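Local coordinates for protein ribose transcriptional regulator (Enterococcus faecium DO, PDB 4RK1) that binds ribose through its LacI-family sugar-binding domain and probably acts as a DNA-binding transcriptional repressor that responds to this sugar, at residues 162-167 with 178-183; 41-46 with 57-62; 239-244 with 264-269. All coordinates share one frame; numbering follows the deposited sequence.

Contact 1: 162-167 with 178-183; sequences ILLPTQ and AELLDS
In one lobe of the type I periplasmic-binding-protein fold, a beta-alpha-beta crossover runs from edge strand 161-166 through helix 177-182 to strand 187-190, and Leu164 and Ile162 are where its first strand meets its helix at Leu180, Glu179 and Ser183. Leu164 does most of the work. Its CG stands anti to the carbonyl carbon (chi1 -57°), and the two methyls then divide between neighbouring helix residues: CD1 lies 4.0 Å from Leu180 CB, the two leucine side chains crossing at about a right angle, while CD2 comes 3.8 Å from Glu179 CB. Farther out, Glu179 slides past Leu164 in the opposite sense, bringing its OE1 to 3.5 Å from Leu164 CD2. At the start of the strand, Ile162 CG2 rests against Ser183 CB at 3.9 Å. That serine is turned back on the helix end, its OG hydrogen-bonded to Leu180 O at 2.7 Å and also to Ala185 N. Behind the leucines, Ala129 of strand 128-133 touches both Leu164 and Leu180. A water links strand and helix, donating to Pro165 O at 2.8 Å and to Glu179 OE1 at 2.6 Å. The chemistry is thus graded, from apolar contact at Leu164 and Leu180 to a solvent-mediated bridge at Glu179, where a carboxylate oxygen beside a methyl also accepts from a water.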
# COMPACT_ATOMS: atom_id res chain seq x y z
N ILE B 162 -18.10 -23.72 0.30
CA ILE B 162 -18.66 -22.80 -0.68
C ILE B 162 -17.50 -22.07 -1.33
O ILE B 162 -16.82 -21.27 -0.68
CB ILE B 162 -19.65 -21.81 -0.03
CG1 ILE B 162 -20.67 -22.54 0.86
CG2 ILE B 162 -20.35 -20.97 -1.09
CD1 ILE B 162 -21.38 -23.69 0.18
N LEU B 163 -17.26 -22.34 -2.60
CA LEU B 163 -16.15 -21.75 -3.34
C LEU B 163 -16.55 -20.40 -3.92
O LEU B 163 -17.47 -20.33 -4.73
CB LEU B 163 -15.69 -22.68 -4.47
CG LEU B 163 -15.23 -24.07 -4.02
CD1 LEU B 163 -14.82 -24.92 -5.21
CD2 LEU B 163 -14.09 -23.97 -3.01
N LEU B 164 -15.86 -19.34 -3.52
CA LEU B 164 -16.15 -18.00 -4.03
C LEU B 164 -14.92 -17.38 -4.67
O LEU B 164 -14.29 -16.49 -4.09
CB LEU B 164 -16.70 -17.11 -2.91
CG LEU B 164 -17.94 -17.62 -2.18
CD1 LEU B 164 -18.28 -16.69 -1.04
CD2 LEU B 164 -19.12 -17.74 -3.13
N PRO B 165 -14.55 -17.87 -5.87
CA PRO B 165 -13.42 -17.28 -6.59
C PRO B 165 -13.72 -15.85 -7.01
O PRO B 165 -14.85 -15.52 -7.35
CB PRO B 165 -13.25 -18.19 -7.80
CG PRO B 165 -14.58 -18.82 -8.00
CD PRO B 165 -15.19 -18.95 -6.64
N THR B 166 -12.70 -14.99 -6.97
CA THR B 166 -12.87 -13.58 -7.28
C THR B 166 -11.52 -12.95 -7.65
O THR B 166 -10.53 -13.66 -7.80
CB THR B 166 -13.59 -12.83 -6.12
OG1 THR B 166 -13.98 -11.52 -6.54
CG2 THR B 166 -12.72 -12.75 -4.86
N GLN B 167 -11.49 -11.64 -7.85
CA GLN B 167 -10.25 -10.93 -8.11
C GLN B 167 -9.51 -10.78 -6.78
O GLN B 167 -10.14 -10.62 -5.74
CB GLN B 167 -10.51 -9.55 -8.73
CG GLN B 167 -11.06 -9.59 -10.16
CD GLN B 167 -12.54 -9.93 -10.22
OE1 GLN B 167 -13.35 -9.41 -9.45
NE2 GLN B 167 -12.91 -10.82 -11.15
N ALA B 178 -22.55 -10.71 -2.27
CA ALA B 178 -23.91 -11.14 -2.61
C ALA B 178 -23.99 -12.67 -2.70
O ALA B 178 -24.91 -13.29 -2.17
CB ALA B 178 -24.36 -10.51 -3.93
N GLU B 179 -23.01 -13.28 -3.36
CA GLU B 179 -22.92 -14.74 -3.39
C GLU B 179 -22.77 -15.33 -1.99
O GLU B 179 -23.38 -16.34 -1.67
CB GLU B 179 -21.75 -15.19 -4.26
CG GLU B 179 -21.96 -14.98 -5.76
CD GLU B 179 -20.71 -15.27 -6.57
OE1 GLU B 179 -19.73 -15.78 -5.99
OE2 GLU B 179 -20.71 -15.00 -7.79
N LEU B 180 -21.96 -14.70 -1.15
CA LEU B 180 -21.81 -15.18 0.22
C LEU B 180 -23.14 -15.14 0.96
O LEU B 180 -23.51 -16.09 1.65
CB LEU B 180 -20.77 -14.35 0.98
CG LEU B 180 -20.59 -14.71 2.46
CD1 LEU B 180 -20.00 -16.10 2.61
CD2 LEU B 180 -19.72 -13.66 3.13
N LEU B 181 -23.85 -14.02 0.83
CA LEU B 181 -25.14 -13.85 1.52
C LEU B 181 -26.19 -14.86 1.04
O LEU B 181 -27.04 -15.28 1.81
CB LEU B 181 -25.65 -12.42 1.33
CG LEU B 181 -24.82 -11.34 2.02
CD1 LEU B 181 -25.16 -9.97 1.46
CD2 LEU B 181 -25.00 -11.36 3.53
N ASP B 182 -26.12 -15.25 -0.22
CA ASP B 182 -27.05 -16.25 -0.75
C ASP B 182 -26.66 -17.70 -0.43
O ASP B 182 -27.44 -18.62 -0.69
CB ASP B 182 -27.23 -16.04 -2.26
CG ASP B 182 -28.14 -14.87 -2.58
OD1 ASP B 182 -28.95 -14.47 -1.71
OD2 ASP B 182 -28.04 -14.33 -3.70
N SER B 183 -25.48 -17.90 0.14
CA SER B 183 -25.04 -19.25 0.52
C SER B 183 -25.49 -19.56 1.93
O SER B 183 -26.00 -18.69 2.64
CB SER B 183 -23.52 -19.36 0.43
OG SER B 183 -22.89 -18.74 1.54
O HOH W 1 -17.48 -16.44 -7.09

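Contact 2: 41-46 with 57-62; sequences ILCNAD and AELTRR
With CG anti to its carbonyl carbon (chi1 -70°), Leu59 forks toward Cys43 and Ile41, and Ile41 answers with a CD1 extended anti to its CA (chi2 178°). The pair of segments opens a beta-alpha-beta crossover of the Rossmann-like lobe: strand 39-44 leads to helix 55-61, and the chain goes on to strand 66-69, with strand 9-14 lying between the two strands. Leu59 CD1 meets Cys43 SG at 3.8 Å, and its other methyl, CD2, meets Ile41 CD1 at a looser 4.3 Å. All three residues are buried, and the contact between the segments is purely apolar; Val64, just beyond the helix, touches both Ile41 and Leu59. The second subunit lies close by. Backbone hydrogen bonds from Leu42 reach it, and its Cys43 packs on Ile41, so the strand supplies both intramolecular core and dimer interface. On the helix, Glu58 is gripped by two arginines of its own segment, one at each carboxylate oxygen. The three residues form a salt-bridge network, and OE2 is bonded both to Arg62 and to Thr9 OG1 of the second subunit. Glu58 OE1 lies almost in the guanidinium plane of Arg61, 3.0 Å from its NH2, whereas Arg62 NH2 approaches Glu58 OE2 at 2.8 Å from 48° out of the carboxylate plane.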
# COMPACT_ATOMS: atom_id res chain seq x y z
N ILE B 41 15.25 -1.02 -6.14
CA ILE B 41 14.22 -0.58 -7.07
C ILE B 41 13.16 -1.64 -7.17
O ILE B 41 13.44 -2.83 -7.03
CB ILE B 41 14.77 -0.23 -8.47
CG1 ILE B 41 15.30 -1.47 -9.21
CG2 ILE B 41 15.85 0.84 -8.38
CD1 ILE B 41 15.80 -1.17 -10.60
N LEU B 42 11.92 -1.20 -7.37
CA LEU B 42 10.78 -2.11 -7.45
C LEU B 42 10.06 -2.01 -8.78
O LEU B 42 9.84 -0.92 -9.32
CB LEU B 42 9.81 -1.85 -6.31
CG LEU B 42 8.56 -2.73 -6.40
CD1 LEU B 42 8.26 -3.38 -5.07
CD2 LEU B 42 7.35 -1.95 -6.91
N CYS B 43 9.69 -3.17 -9.30
CA CYS B 43 8.90 -3.32 -10.49
C CYS B 43 7.63 -4.06 -10.14
O CYS B 43 7.67 -5.04 -9.42
CB CYS B 43 9.63 -4.15 -11.52
SG CYS B 43 10.57 -3.16 -12.67
N ASN B 44 6.53 -3.59 -10.70
CA ASN B 44 5.22 -4.18 -10.53
C ASN B 44 4.96 -4.98 -11.79
O ASN B 44 4.60 -4.42 -12.82
CB ASN B 44 4.19 -3.05 -10.35
CG ASN B 44 2.85 -3.55 -9.86
OD1 ASN B 44 2.79 -4.26 -8.86
ND2 ASN B 44 1.78 -3.16 -10.53
N ALA B 45 5.19 -6.28 -11.73
CA ALA B 45 5.11 -7.14 -12.91
C ALA B 45 4.03 -8.20 -12.72
O ALA B 45 4.20 -9.12 -11.92
CB ALA B 45 6.46 -7.79 -13.17
N ASP B 46 2.94 -8.06 -13.47
CA ASP B 46 1.80 -8.98 -13.41
C ASP B 46 1.43 -9.51 -14.80
O ASP B 46 2.13 -9.24 -15.78
CB ASP B 46 0.60 -8.30 -12.72
CG ASP B 46 0.35 -6.88 -13.22
OD1 ASP B 46 0.22 -6.69 -14.45
OD2 ASP B 46 0.29 -5.96 -12.39
N ALA B 57 14.95 -8.28 -19.12
CA ALA B 57 15.86 -7.94 -20.21
C ALA B 57 16.29 -6.48 -20.10
O ALA B 57 17.48 -6.17 -20.14
CB ALA B 57 15.21 -8.21 -21.57
N GLU B 58 15.32 -5.59 -19.94
CA GLU B 58 15.63 -4.18 -19.82
C GLU B 58 16.47 -3.91 -18.56
O GLU B 58 17.47 -3.21 -18.63
CB GLU B 58 14.33 -3.36 -19.81
CG GLU B 58 14.50 -1.86 -19.59
CD GLU B 58 15.35 -1.16 -20.65
OE1 GLU B 58 15.47 -1.68 -21.79
OE2 GLU B 58 15.90 -0.09 -20.34
N LEU B 59 16.05 -4.44 -17.42
CA LEU B 59 16.76 -4.19 -16.16
C LEU B 59 18.17 -4.77 -16.17
O LEU B 59 19.10 -4.17 -15.64
CB LEU B 59 15.94 -4.71 -14.98
CG LEU B 59 14.65 -3.94 -14.67
CD1 LEU B 59 14.03 -4.45 -13.38
CD2 LEU B 59 14.92 -2.45 -14.56
N THR B 60 18.32 -5.95 -16.78
CA THR B 60 19.63 -6.56 -16.97
C THR B 60 20.53 -5.66 -17.81
O THR B 60 21.68 -5.42 -17.42
CB THR B 60 19.50 -7.97 -17.58
OG1 THR B 60 18.71 -8.78 -16.71
CG2 THR B 60 20.87 -8.63 -17.78
N ARG B 61 20.00 -5.13 -18.91
CA ARG B 61 20.75 -4.17 -19.75
C ARG B 61 21.14 -2.92 -18.97
O ARG B 61 22.20 -2.36 -19.20
CB ARG B 61 19.95 -3.77 -21.00
CG ARG B 61 19.96 -4.81 -22.11
CD ARG B 61 19.47 -4.22 -23.42
NE ARG B 61 18.06 -3.83 -23.34
CZ ARG B 61 17.03 -4.60 -23.68
NH1 ARG B 61 17.21 -5.83 -24.15
NH2 ARG B 61 15.79 -4.13 -23.54
N ARG B 62 20.29 -2.50 -18.04
CA ARG B 62 20.60 -1.34 -17.20
C ARG B 62 21.65 -1.66 -16.12
O ARG B 62 21.99 -0.79 -15.32
CB ARG B 62 19.32 -0.79 -16.53
CG ARG B 62 18.18 -0.39 -17.48
CD ARG B 62 18.32 1.02 -18.06
NE ARG B 62 19.53 1.15 -18.86
CZ ARG B 62 19.69 0.67 -20.10
NH1 ARG B 62 20.84 0.85 -20.73
NH2 ARG B 62 18.71 0.01 -20.71

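Contact 3: 239-244 with 264-269; sequences IFELGQ and KRLPVR
Leu266 reaches from its strand onto the first turn of helix 239-255 and sets a methyl against the backbone of Leu242. Its CD1 is 3.9 Å from Leu242 CA and 4.1 Å from Leu242 N, so the tip of the leucine lies on the helix main chain itself. The same CD1 also meets Leu242 CD1, at 4.2 Å, which adds a methyl-to-methyl contact to the seat on the backbone. The other branch, CD2, lies 4.3 Å from Glu241 OE2, an apolar group brushing the outer end of a carboxylate without any bond between them. Torsions explain this reach: Leu266 has CG anti to the carbonyl carbon (chi1 -54°) and CD1 anti to CA (chi2 175°), which carries that methyl out to the helix, while Glu241 is nearly fully extended from its backbone N (chi1 -172°).

One layer out, Val105 of strand 103-107 touches both Leu266 and Leu242 and joins the two leucines from the sheet side. Pro238, just ahead of the helix, also packs on Leu266, and Leu25 of helix 20-33 packs on Leu242. The helical turn is held by ordinary backbone bonds, Gly243 N to Ile239 O at 3.1 Å among them, with Thr245 OG1 bonded in addition to Glu241 O. The side chain of Leu242 is about 6 Å from the bound ribose, behind the first layer of the pocket, and Ile239 contacts Phe21, a residue that lines it.

Helix 239-255 packs on helix 20-33, where Gln244 NE2 is hydrogen-bonded to Asp31 OD2, and on strand 263-271, which pairs parallel with strand 103-107 near Leu266 and antiparallel with strand 233-236 near Arg269.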
# COMPACT_ATOMS: atom_id res chain seq x y z
N ILE B 239 6.14 -10.71 7.43
CA ILE B 239 6.29 -10.07 6.11
C ILE B 239 7.60 -9.31 6.01
O ILE B 239 8.37 -9.48 5.07
CB ILE B 239 5.15 -9.08 5.80
CG1 ILE B 239 3.77 -9.72 6.01
CG2 ILE B 239 5.27 -8.57 4.36
CD1 ILE B 239 2.64 -8.72 6.06
N PHE B 240 7.84 -8.45 6.99
CA PHE B 240 9.03 -7.62 7.01
C PHE B 240 10.27 -8.51 7.07
O PHE B 240 11.24 -8.29 6.33
CB PHE B 240 8.96 -6.67 8.22
CG PHE B 240 10.10 -5.68 8.30
CD1 PHE B 240 10.06 -4.51 7.57
CD2 PHE B 240 11.18 -5.91 9.15
CE1 PHE B 240 11.09 -3.58 7.67
CE2 PHE B 240 12.21 -4.99 9.24
CZ PHE B 240 12.16 -3.82 8.50
N GLU B 241 10.23 -9.53 7.93
CA GLU B 241 11.35 -10.48 8.09
C GLU B 241 11.60 -11.28 6.83
O GLU B 241 12.75 -11.60 6.53
CB GLU B 241 11.09 -11.45 9.24
CG GLU B 241 12.28 -12.34 9.60
CD GLU B 241 11.94 -13.44 10.60
OE1 GLU B 241 10.82 -13.44 11.15
OE2 GLU B 241 12.79 -14.32 10.83
N LEU B 242 10.53 -11.63 6.12
CA LEU B 242 10.63 -12.30 4.83
C LEU B 242 11.43 -11.45 3.85
O LEU B 242 12.32 -11.94 3.16
CB LEU B 242 9.22 -12.57 4.28
CG LEU B 242 9.08 -13.18 2.89
CD1 LEU B 242 9.75 -14.54 2.84
CD2 LEU B 242 7.61 -13.28 2.53
N GLY B 243 11.14 -10.15 3.82
CA GLY B 243 11.91 -9.22 3.00
C GLY B 243 13.37 -9.12 3.40
O GLY B 243 14.26 -9.21 2.55
N GLN B 244 13.61 -8.96 4.69
CA GLN B 244 14.98 -8.96 5.22
C GLN B 244 15.75 -10.23 4.84
O GLN B 244 16.89 -10.16 4.42
CB GLN B 244 14.97 -8.84 6.73
CG GLN B 244 14.52 -7.50 7.29
CD GLN B 244 14.58 -7.50 8.80
OE1 GLN B 244 14.00 -8.36 9.46
NE2 GLN B 244 15.32 -6.55 9.37
N LYS B 264 14.98 -21.40 2.46
CA LYS B 264 14.59 -21.14 3.83
C LYS B 264 13.09 -21.14 3.93
O LYS B 264 12.41 -20.75 2.99
CB LYS B 264 15.17 -19.82 4.33
CG LYS B 264 16.67 -19.90 4.57
CD LYS B 264 17.18 -18.83 5.53
CE LYS B 264 18.34 -19.36 6.38
NZ LYS B 264 19.48 -18.41 6.44
N ARG B 265 12.56 -21.64 5.04
CA ARG B 265 11.13 -21.59 5.25
C ARG B 265 10.86 -20.96 6.60
O ARG B 265 11.41 -21.38 7.60
CB ARG B 265 10.47 -22.98 5.15
CG ARG B 265 8.95 -22.88 5.07
CD ARG B 265 8.29 -24.18 4.62
NE ARG B 265 8.50 -24.46 3.20
CZ ARG B 265 7.73 -24.04 2.20
NH1 ARG B 265 8.03 -24.38 0.95
NH2 ARG B 265 6.65 -23.29 2.42
N LEU B 266 10.02 -19.92 6.60
CA LEU B 266 9.69 -19.19 7.82
C LEU B 266 8.29 -19.59 8.26
O LEU B 266 7.43 -19.89 7.42
CB LEU B 266 9.77 -17.68 7.59
CG LEU B 266 11.08 -17.14 7.01
CD1 LEU B 266 10.94 -15.66 6.73
CD2 LEU B 266 12.25 -17.40 7.95
N PRO B 267 8.05 -19.62 9.58
CA PRO B 267 6.77 -20.05 10.08
C PRO B 267 5.74 -18.95 10.00
O PRO B 267 6.07 -17.78 9.93
CB PRO B 267 7.08 -20.38 11.55
CG PRO B 267 8.13 -19.39 11.91
CD PRO B 267 9.00 -19.34 10.68
N VAL B 268 4.48 -19.36 10.01
CA VAL B 268 3.36 -18.42 10.12
C VAL B 268 2.84 -18.57 11.53
O VAL B 268 3.30 -19.43 12.28
CB VAL B 268 2.26 -18.72 9.09
CG1 VAL B 268 2.80 -18.55 7.69
CG2 VAL B 268 1.68 -20.12 9.28
N ARG B 269 1.87 -17.74 11.90
CA ARG B 269 1.18 -17.94 13.16
C ARG B 269 -0.19 -17.34 13.19
O ARG B 269 -0.50 -16.39 12.48
CB ARG B 269 1.97 -17.39 14.34
CG ARG B 269 2.20 -15.90 14.33
CD ARG B 269 3.34 -15.52 15.27
NE ARG B 269 4.59 -16.17 14.88
CZ ARG B 269 5.12 -17.27 15.44
NH1 ARG B 269 6.26 -17.76 14.97
NH2 ARG B 269 4.53 -17.88 16.47

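In the fold
From the N terminus, contact 2 comes first, closing the loop from strand 39-44 to helix 55-61. Contact 1 follows about a hundred residues later, closing a connection from strand 161-166 to helix 177-182 that includes helix 170-175. Contact 3 is last, closing the longer excursion from the start of helix 239-255 to strand 263-271. The three follow in series; none nests in or crosses another. Contacts 1 and 2 sit at the two outermost strands of the chain's sheet, their centres 36 Å apart, in different lobes. Contact 3 lies nearer the chain's centre and close behind the ribose pocket, where strand 263-271 bridges the two halves of the sheet.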